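Local structure of rhamnonate dehydratase (Gibberella zeae PH-1, 3FXG) at residues 314-319 / 338-343. The protein probably catalyses the dehydration of L-rhamnonate, as a magnesium-dependent member of the enolase superfamily. Sequence-based numbering, arbitrary orientation.
Sequences LAAAYD and QPNTPF
Asn340 reaches from the loop ahead of strand 344-347 to the last turn of helix 305-316, and its amide lies against two small side chains there, those of Ala315 and Ala316. The amide nitrogen ND2 does most of the touching: it approaches Ala316 CA to 3.5 Å and stands 3.7 Å from Ala315 CB. The two methyls meet ND2 from directions roughly at right angles, that of Ala315 from beyond the nitrogen, nearly in line with the CG-ND2 bond. Ala316 CB is also 3.7 Å from Asn340 CG and 3.8 Å from Asn340 OD1, which sets this methyl over one face of the carboxamide, above CG. Asn340 holds CG between its own backbone N and carbonyl carbon (chi1 62°), and the amide is thereby carried out to the helix. No hydrogen bond links the two segments; Ala316 N and Asn340 ND2, 3.3 Å apart, are both donors and meet only by packing. The hydrogens of ND2 are used just beyond the segments, on the carbonyl oxygens of Ala312, one turn back in the helix, and of Val320, just past its end.

Between those two acceptors the chain turns out of the helix through a Schellman motif, with Asp319 at positive phi as the C-prime residue, Val320 N bonded to Ala315 O and Asp319 N to Ala316 O at 3.2 Å. Asn340 also pairs by its backbone with Val322, so the same residue holds the exiting chain by both its side chain and its main chain. On the side of Ala317 and Tyr318 a second subunit takes over: its Arg280 bonds to Ala316 O and its Arg284 to Ala317 O. In this part of the barrel domain, then, one buried amide spans a helix terminus, its donor satisfied by main-chain oxygens before and after the turn while alanine methyls let it lie close to the helix backbone.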
loop_
_atom_site.group_PDB
_atom_site.type_symbol
_atom_site.label_atom_id
_atom_site.label_comp_id
_atom_site.label_asym_id
_atom_site.label_seq_id
_atom_site.Cartn_x
_atom_site.Cartn_y
_atom_site.Cartn_z
ATOM N N LEU A 314 -20.078 -8.737 -11.837
ATOM C CA LEU A 314 -18.883 -8.319 -11.114
ATOM C C LEU A 314 -19.241 -7.133 -10.223
ATOM O O LEU A 314 -18.883 -7.095 -9.048
ATOM C CB LEU A 314 -17.775 -7.924 -12.095
ATOM C CG LEU A 314 -16.447 -7.454 -11.484
ATOM C CD1 LEU A 314 -15.329 -7.636 -12.499
ATOM C CD2 LEU A 314 -16.549 -6.004 -11.048
ATOM N N ALA A 315 -19.955 -6.164 -10.787
ATOM C CA ALA A 315 -20.367 -4.988 -10.027
ATOM C C ALA A 315 -21.258 -5.404 -8.855
ATOM O O ALA A 315 -21.183 -4.824 -7.769
ATOM C CB ALA A 315 -21.117 -4.015 -10.938
ATOM N N ALA A 316 -22.091 -6.418 -9.077
ATOM C CA ALA A 316 -23.007 -6.913 -8.049
ATOM C C ALA A 316 -22.289 -7.480 -6.826
ATOM O O ALA A 316 -22.823 -7.444 -5.718
ATOM C CB ALA A 316 -23.941 -7.974 -8.643
ATOM N N ALA A 317 -21.088 -8.015 -7.029
ATOM C CA ALA A 317 -20.316 -8.579 -5.924
ATOM C C ALA A 317 -19.835 -7.465 -4.997
ATOM O O ALA A 317 -19.403 -7.723 -3.870
ATOM C CB ALA A 317 -19.127 -9.363 -6.458
ATOM N N TYR A 318 -19.907 -6.230 -5.482
ATOM C CA TYR A 318 -19.498 -5.065 -4.705
ATOM C C TYR A 318 -20.666 -4.093 -4.532
ATOM O O TYR A 318 -20.486 -2.948 -4.118
ATOM C CB TYR A 318 -18.319 -4.375 -5.399
ATOM C CG TYR A 318 -17.057 -5.204 -5.340
ATOM C CD1 TYR A 318 -16.259 -5.208 -4.196
ATOM C CD2 TYR A 318 -16.693 -6.033 -6.402
ATOM C CE1 TYR A 318 -15.130 -6.020 -4.108
ATOM C CE2 TYR A 318 -15.566 -6.852 -6.322
ATOM C CZ TYR A 318 -14.792 -6.841 -5.173
ATOM O OH TYR A 318 -13.690 -7.661 -5.078
ATOM N N ASP A 319 -21.865 -4.573 -4.843
ATOM C CA ASP A 319 -23.078 -3.771 -4.733
ATOM C C ASP A 319 -22.975 -2.439 -5.467
ATOM O O ASP A 319 -23.545 -1.436 -5.035
ATOM C CB ASP A 319 -23.427 -3.531 -3.260
ATOM C CG ASP A 319 -23.714 -4.821 -2.519
ATOM O OD1 ASP A 319 -24.451 -5.662 -3.077
ATOM O OD2 ASP A 319 -23.206 -4.995 -1.389
ATOM N N GLN A 338 -31.853 -7.553 -13.382
ATOM C CA GLN A 338 -30.730 -7.773 -12.480
ATOM C C GLN A 338 -30.944 -7.269 -11.055
ATOM O O GLN A 338 -31.839 -6.462 -10.789
ATOM C CB GLN A 338 -29.468 -7.136 -13.073
ATOM C CG GLN A 338 -29.177 -7.570 -14.506
ATOM C CD GLN A 338 -28.903 -9.060 -14.630
ATOM O OE1 GLN A 338 -29.645 -9.789 -15.290
ATOM N NE2 GLN A 338 -27.834 -9.518 -13.996
ATOM N N PRO A 339 -30.127 -7.755 -10.110
ATOM C CA PRO A 339 -30.270 -7.317 -8.722
ATOM C C PRO A 339 -29.689 -5.931 -8.454
ATOM O O PRO A 339 -30.106 -5.258 -7.510
ATOM C CB PRO A 339 -29.541 -8.410 -7.942
ATOM C CG PRO A 339 -28.457 -8.825 -8.895
ATOM C CD PRO A 339 -29.200 -8.900 -10.207
ATOM N N ASN A 340 -28.744 -5.503 -9.288
ATOM C CA ASN A 340 -28.085 -4.209 -9.101
ATOM C C ASN A 340 -28.267 -3.213 -10.252
ATOM O O ASN A 340 -27.323 -2.528 -10.644
ATOM C CB ASN A 340 -26.590 -4.434 -8.853
ATOM C CG ASN A 340 -25.898 -5.102 -10.028
ATOM O OD1 ASN A 340 -26.474 -5.966 -10.693
ATOM N ND2 ASN A 340 -24.647 -4.719 -10.277
ATOM N N THR A 341 -29.484 -3.131 -10.779
ATOM C CA THR A 341 -29.803 -2.215 -11.878
ATOM C C THR A 341 -31.075 -1.483 -11.449
ATOM O O THR A 341 -32.168 -1.783 -11.924
ATOM C CB THR A 341 -30.034 -3.008 -13.180
ATOM O OG1 THR A 341 -30.926 -4.103 -12.927
ATOM C CG2 THR A 341 -28.713 -3.562 -13.700
ATOM N N PRO A 342 -30.929 -0.496 -10.544
ATOM C CA PRO A 342 -31.969 0.349 -9.941
ATOM C C PRO A 342 -32.889 1.205 -10.804
ATOM O O PRO A 342 -34.063 1.374 -10.477
ATOM C CB PRO A 342 -31.180 1.191 -8.944
ATOM C CG PRO A 342 -29.897 1.405 -9.657
ATOM C CD PRO A 342 -29.590 0.015 -10.188
ATOM N N PHE A 343 -32.366 1.768 -11.882
ATOM C CA PHE A 343 -33.192 2.606 -12.732
ATOM C C PHE A 343 -32.613 2.734 -14.121
ATOM O O PHE A 343 -31.595 2.123 -14.441
ATOM C CB PHE A 343 -33.385 3.982 -12.090
ATOM C CG PHE A 343 -32.126 4.566 -11.516
ATOM C CD1 PHE A 343 -31.182 5.167 -12.339
ATOM C CD2 PHE A 343 -31.879 4.501 -10.149
ATOM C CE1 PHE A 343 -30.003 5.696 -11.807
ATOM C CE2 PHE A 343 -30.703 5.026 -9.608
ATOM C CZ PHE A 343 -29.764 5.623 -10.444
#